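Local coordinates for protein Plm1 (Streptomyces sp. HK803, PDB 4HXY) that probably reduces the beta-ketoacyl intermediate with NADPH, as the ketoreductase domain of the first module of the phoslactomycin polyketide synthase, at residues 208-222 / 236-250. Residues are numbered along the deposited sequence; the frame is centred on the assembly and turned at random.
Sequences AEQGSADRILLLSRQ and IRAFGATAEAVAVDV. With NDP (NADPH dihydro-nicotinamide-adenine-dinucleotide phosphate), chain C.
Ala-208, near the end of helix 198-210, sets its CB against Ile-236 CG2 (3.7 Å), while the Phe-239 ring lies with one face over Glu-209 CA in a CH-pi contact and runs alongside the Glu-209 chain, CG near CZ. Strand 215-220 pairs in parallel with strand 242-247, Thr-242 N already bonded to Asp-214 O. Arg-215 runs extended, its CG touching Thr-242 OG1 on the way to a salt bridge with Glu-266. Ile-216 is tied in through N, donating to Thr-242 O, and O, accepting from Glu-244 N; its side chain crosses that of Ile-236 at an angle. Leu-217 lays CD2 along Glu-244 CG at 3.4 Å. On the other face, Leu-218 CD1 meets Ile-236 CD1 tip to tip. Strand, helix 229-237 and strand form a beta-alpha-beta unit of the Rossmann fold; residues just past the C-terminal ends of both strands hold the adenine and 2'-phosphate of NADPH. Leu-219 turns CG away from its own amide nitrogen (chi1 -177°), bringing CD1 to Val-248 CB and CD2 within 3.8 Å of NDP C2A; an alanine here would probably open a gap between the Val-248 side chain and C2A. Ser-220 O accepts from Val-248 N. Arg-221, bent at chi3 (-56°), places its guanidinium face against adenine N7A, while NE donates to phosphate O3X (2.7 Å) and NH2 to O2X. Gln-222 N and NE2 both bind O1X. At the adenine rim Val-250 N donates to N1A, and N6A to Asp-249 OD1, which also bonds Thr-251.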
ATOM      1  N   ALA A 208     -25.140  -9.265   3.011  1.00 11.42           N
ATOM      2  CA  ALA A 208     -26.554  -9.583   2.795  1.00 12.29           C
ATOM      3  C   ALA A 208     -26.993 -10.761   3.659  1.00 12.90           C
ATOM      4  O   ALA A 208     -28.045 -10.718   4.321  1.00 13.83           O
ATOM      5  CB  ALA A 208     -26.799  -9.868   1.331  1.00 11.42           C
ATOM      6  N   GLU A 209     -26.173 -11.803   3.667  1.00 13.45           N
ATOM      7  CA  GLU A 209     -26.406 -13.007   4.487  1.00 14.41           C
ATOM      8  C   GLU A 209     -26.546 -12.723   5.990  1.00 14.45           C
ATOM      9  O   GLU A 209     -27.276 -13.426   6.711  1.00 15.09           O
ATOM     10  CB  GLU A 209     -25.258 -14.004   4.262  1.00 15.37           C
ATOM     11  CG  GLU A 209     -25.374 -14.768   2.958  1.00 19.21           C
ATOM     12  CD  GLU A 209     -24.058 -15.406   2.519  1.00 24.56           C
ATOM     13  OE1 GLU A 209     -23.176 -15.644   3.379  1.00 27.84           O
ATOM     14  OE2 GLU A 209     -23.907 -15.651   1.299  1.00 27.31           O
ATOM     15  N   GLN A 210     -25.847 -11.709   6.478  1.00 13.78           N
ATOM     16  CA  GLN A 210     -25.865 -11.385   7.891  1.00 13.28           C
ATOM     17  C   GLN A 210     -27.209 -10.833   8.342  1.00 13.24           C
ATOM     18  O   GLN A 210     -27.623 -10.994   9.490  1.00 13.10           O
ATOM     19  CB  GLN A 210     -24.767 -10.366   8.203  1.00 13.49           C
ATOM     20  CG  GLN A 210     -24.548 -10.153   9.661  1.00 14.68           C
ATOM     21  CD  GLN A 210     -24.406 -11.464  10.417  1.00 16.90           C
ATOM     22  OE1 GLN A 210     -23.614 -12.333  10.022  1.00 20.11           O
ATOM     23  NE2 GLN A 210     -25.161 -11.616  11.506  1.00 18.60           N
ATOM     24  N   GLY A 211     -27.875 -10.134   7.444  1.00 13.25           N
ATOM     25  CA  GLY A 211     -29.210  -9.626   7.743  1.00 13.26           C
ATOM     26  C   GLY A 211     -29.194  -8.475   8.725  1.00 13.38           C
ATOM     27  O   GLY A 211     -30.173  -8.265   9.456  1.00 16.10           O
ATOM     28  N   SER A 212     -28.083  -7.736   8.759  1.00 11.06           N
ATOM     29  CA  SER A 212     -27.915  -6.612   9.678  1.00  9.93           C
ATOM     30  C   SER A 212     -28.135  -5.234   9.063  1.00  9.10           C
ATOM     31  O   SER A 212     -28.418  -4.278   9.777  1.00  9.11           O
ATOM     32  CB  SER A 212     -26.501  -6.663  10.282  1.00  9.55           C
ATOM     33  OG  SER A 212     -25.513  -6.677   9.259  1.00  9.47           O
ATOM     34  N   ALA A 213     -27.923  -5.109   7.761  1.00  8.93           N
ATOM     35  CA  ALA A 213     -27.986  -3.818   7.087  1.00  8.39           C
ATOM     36  C   ALA A 213     -29.378  -3.491   6.566  1.00  8.45           C
ATOM     37  O   ALA A 213     -30.183  -4.392   6.308  1.00  8.49           O
ATOM     38  CB  ALA A 213     -26.973  -3.755   5.927  1.00  8.85           C
ATOM     39  N   ASP A 214     -29.635  -2.194   6.383  1.00  8.06           N
ATOM     40  CA  ASP A 214     -30.858  -1.732   5.697  1.00  9.02           C
ATOM     41  C   ASP A 214     -30.700  -1.696   4.175  1.00  9.08           C
ATOM     42  O   ASP A 214     -31.634  -2.037   3.453  1.00  9.16           O
ATOM     43  CB  ASP A 214     -31.241  -0.329   6.174  1.00  9.29           C
ATOM     44  CG  ASP A 214     -31.798  -0.304   7.595  1.00 10.08           C
ATOM     45  OD1 ASP A 214     -32.320  -1.351   8.071  1.00 10.23           O
ATOM     46  OD2 ASP A 214     -31.698   0.780   8.245  1.00 12.93           O
ATOM     47  N   ARG A 215     -29.531  -1.272   3.694  1.00  9.21           N
ATOM     48  CA  ARG A 215     -29.288  -1.020   2.268  1.00  9.83           C
ATOM     49  C   ARG A 215     -27.867  -1.393   1.897  1.00  9.46           C
ATOM     50  O   ARG A 215     -26.941  -1.045   2.616  1.00  9.89           O
ATOM     51  CB  ARG A 215     -29.442   0.449   1.931  1.00 10.62           C
ATOM     52  CG  ARG A 215     -30.784   1.008   2.162  1.00 13.83           C
ATOM     53  CD  ARG A 215     -30.924   2.262   1.350  1.00 16.75           C
ATOM     54  NE  ARG A 215     -32.121   2.987   1.761  1.00 19.63           N
ATOM     55  CZ  ARG A 215     -32.533   4.109   1.195  1.00 19.81           C
ATOM     56  NH1 ARG A 215     -31.844   4.636   0.181  1.00 19.04           N
ATOM     57  NH2 ARG A 215     -33.632   4.694   1.647  1.00 20.48           N
ATOM     58  N   ILE A 216     -27.715  -2.075   0.769  1.00  9.25           N
ATOM     59  CA  ILE A 216     -26.404  -2.413   0.233  1.00  9.60           C
ATOM     60  C   ILE A 216     -26.265  -1.750  -1.133  1.00 10.06           C
ATOM     61  O   ILE A 216     -27.081  -1.982  -2.027  1.00  9.34           O
ATOM     62  CB  ILE A 216     -26.211  -3.933   0.144  1.00  9.99           C
ATOM     63  CG1 ILE A 216     -26.328  -4.551   1.532  1.00 11.44           C
ATOM     64  CG2 ILE A 216     -24.839  -4.274  -0.470  1.00 10.72           C
ATOM     65  CD1 ILE A 216     -26.470  -6.058   1.518  1.00 13.94           C
ATOM     66  N   LEU A 217     -25.276  -0.878  -1.264  1.00  9.75           N
ATOM     67  CA  LEU A 217     -25.027  -0.151  -2.507  1.00 10.60           C
ATOM     68  C   LEU A 217     -23.705  -0.623  -3.111  1.00 10.07           C
ATOM     69  O   LEU A 217     -22.649  -0.553  -2.461  1.00  9.76           O
ATOM     70  CB  LEU A 217     -24.975   1.344  -2.255  1.00 11.84           C
ATOM     71  CG  LEU A 217     -26.249   2.067  -1.785  1.00 15.11           C
ATOM     72  CD1 LEU A 217     -26.079   3.541  -2.045  1.00 19.22           C
ATOM     73  CD2 LEU A 217     -27.480   1.565  -2.510  1.00 18.97           C
ATOM     74  N   LEU A 218     -23.782  -1.103  -4.351  1.00  9.02           N
ATOM     75  CA  LEU A 218     -22.620  -1.603  -5.079  1.00  9.60           C
ATOM     76  C   LEU A 218     -22.239  -0.521  -6.074  1.00  9.41           C
ATOM     77  O   LEU A 218     -23.034  -0.160  -6.955  1.00 11.17           O
ATOM     78  CB  LEU A 218     -22.938  -2.891  -5.808  1.00  9.43           C
ATOM     79  CG  LEU A 218     -23.537  -4.043  -5.016  1.00 10.27           C
ATOM     80  CD1 LEU A 218     -23.722  -5.204  -5.964  1.00 11.63           C
ATOM     81  CD2 LEU A 218     -22.682  -4.453  -3.799  1.00  9.89           C
ATOM     82  N   LEU A 219     -21.054   0.042  -5.908  1.00  8.39           N
ATOM     83  CA  LEU A 219     -20.621   1.181  -6.737  1.00  8.61           C
ATOM     84  C   LEU A 219     -19.478   0.777  -7.661  1.00  9.12           C
ATOM     85  O   LEU A 219     -18.485   0.192  -7.226  1.00  8.72           O
ATOM     86  CB  LEU A 219     -20.174   2.331  -5.831  1.00  8.50           C
ATOM     87  CG  LEU A 219     -19.751   3.647  -6.488  1.00  9.69           C
ATOM     88  CD1 LEU A 219     -20.012   4.830  -5.561  1.00 12.00           C
ATOM     89  CD2 LEU A 219     -18.268   3.587  -6.854  1.00 12.29           C
ATOM     90  N   SER A 220     -19.618   1.115  -8.941  1.00  8.31           N
ATOM     91  CA  SER A 220     -18.579   0.831  -9.945  1.00  8.75           C
ATOM     92  C   SER A 220     -18.900   1.711 -11.132  1.00  9.31           C
ATOM     93  O   SER A 220     -19.978   2.291 -11.182  1.00  7.59           O
ATOM     94  CB  SER A 220     -18.541  -0.629 -10.315  1.00  8.81           C
ATOM     95  OG  SER A 220     -19.708  -1.037 -11.030  1.00  9.65           O
ATOM     96  N   ARG A 221     -17.972   1.866 -12.072  1.00  9.51           N
ATOM     97  CA  ARG A 221     -18.282   2.693 -13.241  1.00 10.52           C
ATOM     98  C   ARG A 221     -19.392   2.070 -14.086  1.00 10.43           C
ATOM     99  O   ARG A 221     -20.188   2.790 -14.687  1.00 10.62           O
ATOM    100  CB  ARG A 221     -17.049   2.927 -14.085  1.00 10.76           C
ATOM    101  CG  ARG A 221     -16.019   3.792 -13.393  1.00 10.78           C
ATOM    102  CD  ARG A 221     -14.636   3.664 -13.997  1.00 11.53           C
ATOM    103  NE  ARG A 221     -14.145   2.302 -14.027  1.00 12.41           N
ATOM    104  CZ  ARG A 221     -12.959   1.962 -14.531  1.00 14.02           C
ATOM    105  NH1 ARG A 221     -12.152   2.900 -15.018  1.00 18.59           N
ATOM    106  NH2 ARG A 221     -12.585   0.698 -14.567  1.00 14.13           N
ATOM    107  N   GLN A 222     -19.448   0.754 -14.126  1.00 11.08           N
ATOM    108  CA  GLN A 222     -20.462   0.059 -14.920  1.00 11.83           C
ATOM    109  C   GLN A 222     -21.798  -0.017 -14.210  1.00 12.79           C
ATOM    110  O   GLN A 222     -22.843  -0.025 -14.865  1.00 12.57           O
ATOM    111  CB  GLN A 222     -20.006  -1.329 -15.299  1.00 12.46           C
ATOM    112  CG  GLN A 222     -18.940  -1.331 -16.380  1.00 13.61           C
ATOM    113  CD  GLN A 222     -18.368  -2.688 -16.593  1.00 18.82           C
ATOM    114  OE1 GLN A 222     -18.787  -3.426 -17.494  1.00 21.49           O
ATOM    115  NE2 GLN A 222     -17.430  -3.072 -15.721  1.00 20.81           N
ATOM    116  N   ILE A 236     -28.525 -11.050  -3.624  1.00 23.29           N
ATOM    117  CA  ILE A 236     -28.503 -10.176  -2.452  1.00 23.35           C
ATOM    118  C   ILE A 236     -29.913  -9.790  -2.002  1.00 23.79           C
ATOM    119  O   ILE A 236     -30.206  -9.757  -0.810  1.00 22.96           O
ATOM    120  CB  ILE A 236     -27.754  -8.854  -2.746  1.00 23.19           C
ATOM    121  CG1 ILE A 236     -26.273  -9.095  -2.998  1.00 23.97           C
ATOM    122  CG2 ILE A 236     -27.915  -7.883  -1.596  1.00 24.07           C
ATOM    123  CD1 ILE A 236     -25.551  -7.836  -3.508  1.00 23.71           C
ATOM    124  N   ARG A 237     -30.784  -9.488  -2.964  1.00 24.64           N
ATOM    125  CA  ARG A 237     -32.139  -9.017  -2.641  1.00 25.39           C
ATOM    126  C   ARG A 237     -33.008 -10.060  -1.929  1.00 26.25           C
ATOM    127  O   ARG A 237     -33.989  -9.712  -1.266  1.00 26.66           O
ATOM    128  CB  ARG A 237     -32.835  -8.507  -3.892  1.00 25.45           C
ATOM    129  CG  ARG A 237     -32.385  -7.110  -4.267  1.00 24.65           C
ATOM    130  CD  ARG A 237     -32.871  -6.733  -5.638  1.00 24.10           C
ATOM    131  NE  ARG A 237     -32.374  -5.421  -6.019  1.00 21.84           N
ATOM    132  CZ  ARG A 237     -32.193  -4.999  -7.267  1.00 22.91           C
ATOM    133  NH1 ARG A 237     -32.469  -5.785  -8.307  1.00 25.80           N
ATOM    134  NH2 ARG A 237     -31.733  -3.776  -7.481  1.00 22.19           N
ATOM    135  N   ALA A 238     -32.628 -11.324  -2.036  1.00 26.34           N
ATOM    136  CA  ALA A 238     -33.318 -12.397  -1.304  1.00 26.59           C
ATOM    137  C   ALA A 238     -33.241 -12.307   0.242  1.00 26.83           C
ATOM    138  O   ALA A 238     -34.040 -12.940   0.930  1.00 26.59           O
ATOM    139  CB  ALA A 238     -32.795 -13.729  -1.766  1.00 26.37           C
ATOM    140  N   PHE A 239     -32.303 -11.520   0.777  1.00 26.63           N
ATOM    141  CA  PHE A 239     -31.943 -11.541   2.212  1.00 26.64           C
ATOM    142  C   PHE A 239     -32.483 -10.408   3.122  1.00 26.58           C
ATOM    143  O   PHE A 239     -32.253 -10.430   4.346  1.00 28.38           O
ATOM    144  CB  PHE A 239     -30.412 -11.544   2.352  1.00 26.26           C
ATOM    145  CG  PHE A 239     -29.761 -12.852   2.008  1.00 25.51           C
ATOM    146  CD1 PHE A 239     -29.655 -13.858   2.957  1.00 25.05           C
ATOM    147  CD2 PHE A 239     -29.225 -13.067   0.747  1.00 24.82           C
ATOM    148  CE1 PHE A 239     -29.040 -15.066   2.645  1.00 25.71           C
ATOM    149  CE2 PHE A 239     -28.608 -14.261   0.432  1.00 25.19           C
ATOM    150  CZ  PHE A 239     -28.510 -15.265   1.388  1.00 25.46           C
ATOM    151  N   GLY A 240     -33.151  -9.412   2.565  1.00 26.28           N
ATOM    152  CA  GLY A 240     -33.836  -8.420   3.412  1.00 25.42           C
ATOM    153  C   GLY A 240     -33.473  -6.962   3.197  1.00 24.42           C
ATOM    154  O   GLY A 240     -34.343  -6.099   3.227  1.00 24.14           O
ATOM    155  N   ALA A 241     -32.185  -6.685   3.011  1.00 23.68           N
ATOM    156  CA  ALA A 241     -31.742  -5.326   2.721  1.00 22.42           C
ATOM    157  C   ALA A 241     -32.135  -4.976   1.294  1.00 21.09           C
ATOM    158  O   ALA A 241     -32.193  -5.839   0.436  1.00 22.48           O
ATOM    159  CB  ALA A 241     -30.222  -5.201   2.885  1.00 22.82           C
ATOM    160  N   THR A 242     -32.394  -3.708   1.028  1.00 19.07           N
ATOM    161  CA  THR A 242     -32.516  -3.277  -0.340  1.00 17.20           C
ATOM    162  C   THR A 242     -31.108  -3.245  -0.920  1.00 16.14           C
ATOM    163  O   THR A 242     -30.123  -3.144  -0.195  1.00 14.39           O
ATOM    164  CB  THR A 242     -33.217  -1.910  -0.465  1.00 17.31           C
ATOM    165  OG1 THR A 242     -32.387  -0.873   0.032  1.00 19.65           O
ATOM    166  CG2 THR A 242     -34.551  -1.904   0.298  1.00 17.04           C
ATOM    167  N   ALA A 243     -31.009  -3.392  -2.220  1.00 14.75           N
ATOM    168  CA  ALA A 243     -29.702  -3.362  -2.870  1.00 14.58           C
ATOM    169  C   ALA A 243     -29.838  -2.758  -4.242  1.00 14.55           C
ATOM    170  O   ALA A 243     -30.862  -2.940  -4.922  1.00 15.07           O
ATOM    171  CB  ALA A 243     -29.143  -4.724  -2.980  1.00 14.28           C
ATOM    172  N   GLU A 244     -28.796  -2.043  -4.648  1.00 13.70           N
ATOM    173  CA  GLU A 244     -28.760  -1.433  -5.951  1.00 14.01           C
ATOM    174  C   GLU A 244     -27.310  -1.345  -6.384  1.00 12.93           C
ATOM    175  O   GLU A 244     -26.410  -1.268  -5.535  1.00 11.64           O
ATOM    176  CB  GLU A 244     -29.454  -0.067  -5.935  1.00 15.37           C
ATOM    177  CG  GLU A 244     -28.623   1.164  -5.734  1.00 20.97           C
ATOM    178  CD  GLU A 244     -29.420   2.467  -5.999  1.00 27.88           C
ATOM    179  OE1 GLU A 244     -30.037   2.992  -5.042  1.00 30.68           O
ATOM    180  OE2 GLU A 244     -29.399   2.983  -7.154  1.00 32.54           O
ATOM    181  N   ALA A 245     -27.088  -1.376  -7.692  1.00 11.64           N
ATOM    182  CA  ALA A 245     -25.765  -1.069  -8.235  1.00 11.41           C
ATOM    183  C   ALA A 245     -25.838   0.308  -8.841  1.00 11.43           C
ATOM    184  O   ALA A 245     -26.773   0.611  -9.618  1.00 13.72           O
ATOM    185  CB  ALA A 245     -25.317  -2.106  -9.245  1.00 11.14           C
ATOM    186  N   VAL A 246     -24.937   1.186  -8.425  1.00 10.32           N
ATOM    187  CA  VAL A 246     -24.911   2.556  -8.920  1.00 10.65           C
ATOM    188  C   VAL A 246     -23.680   2.720  -9.826  1.00 10.69           C
ATOM    189  O   VAL A 246     -22.606   2.216  -9.514  1.00  9.97           O
ATOM    190  CB  VAL A 246     -24.963   3.627  -7.804  1.00 11.34           C
ATOM    191  CG1 VAL A 246     -26.275   3.498  -6.961  1.00 12.72           C
ATOM    192  CG2 VAL A 246     -23.736   3.577  -6.883  1.00 13.18           C
ATOM    193  N   ALA A 247     -23.875   3.405 -10.955  1.00 10.46           N
ATOM    194  CA  ALA A 247     -22.824   3.630 -11.930  1.00 11.00           C
ATOM    195  C   ALA A 247     -22.172   4.978 -11.629  1.00 10.28           C
ATOM    196  O   ALA A 247     -22.663   6.052 -12.009  1.00  9.85           O
ATOM    197  CB  ALA A 247     -23.395   3.555 -13.370  1.00 11.15           C
ATOM    198  N   VAL A 248     -21.058   4.927 -10.885  1.00 10.25           N
ATOM    199  CA  VAL A 248     -20.380   6.114 -10.378  1.00 10.63           C
ATOM    200  C   VAL A 248     -18.870   5.870 -10.385  1.00 10.50           C
ATOM    201  O   VAL A 248     -18.416   4.810 -10.015  1.00 10.58           O
ATOM    202  CB  VAL A 248     -20.843   6.506  -8.930  1.00 10.10           C
ATOM    203  CG1 VAL A 248     -20.039   7.661  -8.360  1.00 12.30           C
ATOM    204  CG2 VAL A 248     -22.329   6.890  -8.902  1.00 12.92           C
ATOM    205  N   ASP A 249     -18.132   6.843 -10.898  1.00  9.87           N
ATOM    206  CA  ASP A 249     -16.671   6.870 -10.769  1.00  9.62           C
ATOM    207  C   ASP A 249     -16.305   7.339  -9.349  1.00  9.03           C
ATOM    208  O   ASP A 249     -16.623   8.450  -8.947  1.00  8.57           O
ATOM    209  CB  ASP A 249     -16.137   7.837 -11.825  1.00  9.98           C
ATOM    210  CG  ASP A 249     -14.619   7.886 -11.901  1.00 12.09           C
ATOM    211  OD1 ASP A 249     -13.944   7.419 -10.981  1.00  9.23           O
ATOM    212  OD2 ASP A 249     -14.124   8.419 -12.919  1.00 16.04           O
ATOM    213  N   VAL A 250     -15.595   6.486  -8.614  1.00  9.37           N
ATOM    214  CA  VAL A 250     -15.254   6.734  -7.210  1.00  9.22           C
ATOM    215  C   VAL A 250     -14.327   7.943  -7.031  1.00  9.92           C
ATOM    216  O   VAL A 250     -14.185   8.451  -5.919  1.00 10.54           O
ATOM    217  CB  VAL A 250     -14.658   5.454  -6.545  1.00  9.26           C
ATOM    218  CG1 VAL A 250     -13.233   5.178  -7.062  1.00  6.51           C
ATOM    219  CG2 VAL A 250     -14.715   5.554  -5.014  1.00  7.92           C
TER
HETATM  220  PA  NDP C 501     -12.131  -6.636  -9.968  1.00 12.23           P
HETATM  221  O1A NDP C 501     -13.043  -7.798 -10.171  1.00 13.80           O
HETATM  222  O2A NDP C 501     -11.466  -6.033 -11.169  1.00 11.30           O
HETATM  223  O5B NDP C 501     -12.922  -5.480  -9.201  1.00 11.19           O
HETATM  224  C5B NDP C 501     -12.462  -4.145  -9.255  1.00 12.82           C
HETATM  225  C4B NDP C 501     -13.658  -3.238  -9.245  1.00 11.40           C
HETATM  226  O4B NDP C 501     -13.247  -1.886  -9.242  1.00  8.96           O
HETATM  227  C3B NDP C 501     -14.532  -3.394 -10.467  1.00 13.42           C
HETATM  228  O3B NDP C 501     -15.892  -3.533 -10.012  1.00 15.33           O
HETATM  229  C2B NDP C 501     -14.358  -2.112 -11.248  1.00 10.16           C
HETATM  230  O2B NDP C 501     -15.584  -1.926 -11.925  1.00 11.30           O
HETATM  231  C1B NDP C 501     -14.079  -1.140 -10.105  1.00  9.11           C
HETATM  232  N9A NDP C 501     -13.459   0.129 -10.466  1.00  7.70           N
HETATM  233  C8A NDP C 501     -12.258   0.342 -11.106  1.00  7.49           C
HETATM  234  N7A NDP C 501     -12.076   1.671 -11.261  1.00  7.76           N
HETATM  235  C5A NDP C 501     -13.146   2.320 -10.698  1.00  7.73           C
HETATM  236  C6A NDP C 501     -13.489   3.654 -10.550  1.00  6.52           C
HETATM  237  N6A NDP C 501     -12.748   4.670 -10.978  1.00  6.73           N
HETATM  238  N1A NDP C 501     -14.688   3.953  -9.928  1.00  7.17           N
HETATM  239  C2A NDP C 501     -15.508   2.947  -9.431  1.00  5.95           C
HETATM  240  N3A NDP C 501     -15.183   1.623  -9.576  1.00  7.42           N
HETATM  241  C4A NDP C 501     -14.008   1.336 -10.197  1.00  8.44           C
HETATM  242  O3  NDP C 501     -10.949  -7.003  -8.939  1.00 11.17           O
HETATM  243  PN  NDP C 501     -11.042  -7.827  -7.588  1.00 12.40           P
HETATM  244  O1N NDP C 501     -10.087  -8.951  -7.717  1.00 15.38           O
HETATM  245  O2N NDP C 501     -12.421  -8.113  -7.147  1.00 14.07           O
HETATM  246  O5D NDP C 501     -10.300  -6.874  -6.541  1.00 15.12           O
HETATM  247  C5D NDP C 501     -10.975  -5.836  -5.878  1.00 14.82           C
HETATM  248  C4D NDP C 501      -9.998  -5.163  -4.929  1.00 12.35           C
HETATM  249  O4D NDP C 501      -9.315  -6.128  -4.148  1.00 11.63           O
HETATM  250  C3D NDP C 501      -8.933  -4.385  -5.666  1.00 12.04           C
HETATM  251  O3D NDP C 501      -8.796  -3.124  -5.084  1.00 14.77           O
HETATM  252  C2D NDP C 501      -7.660  -5.181  -5.468  1.00 12.84           C
HETATM  253  O2D NDP C 501      -6.494  -4.383  -5.485  1.00 14.33           O
HETATM  254  C1D NDP C 501      -7.925  -5.879  -4.150  1.00 12.33           C
HETATM  255  N1N NDP C 501      -7.209  -7.158  -4.050  1.00 11.07           N
HETATM  256  C2N NDP C 501      -7.594  -8.235  -4.796  1.00  9.58           C
HETATM  257  C3N NDP C 501      -6.843  -9.411  -4.845  1.00 10.59           C
HETATM  258  C7N NDP C 501      -7.304 -10.601  -5.593  1.00 11.03           C
HETATM  259  O7N NDP C 501      -6.585 -11.756  -5.378  1.00 11.88           O
HETATM  260  N7N NDP C 501      -8.303 -10.619  -6.462  1.00 12.14           N
HETATM  261  C4N NDP C 501      -5.771  -9.602  -3.807  1.00  9.76           C
HETATM  262  C5N NDP C 501      -5.437  -8.370  -3.034  1.00  9.96           C
HETATM  263  C6N NDP C 501      -6.173  -7.215  -3.166  1.00 10.14           C
HETATM  264  P2B NDP C 501     -15.775  -0.893 -13.131  1.00 13.15           P
HETATM  265  O1X NDP C 501     -17.171  -1.169 -13.642  1.00 13.44           O
HETATM  266  O2X NDP C 501     -14.718  -1.125 -14.219  1.00 13.76           O
HETATM  267  O3X NDP C 501     -15.614   0.490 -12.649  1.00 10.20           O
HETATM  268  O   HOH W   1     -29.427  -8.473   4.116  1.00 23.01           O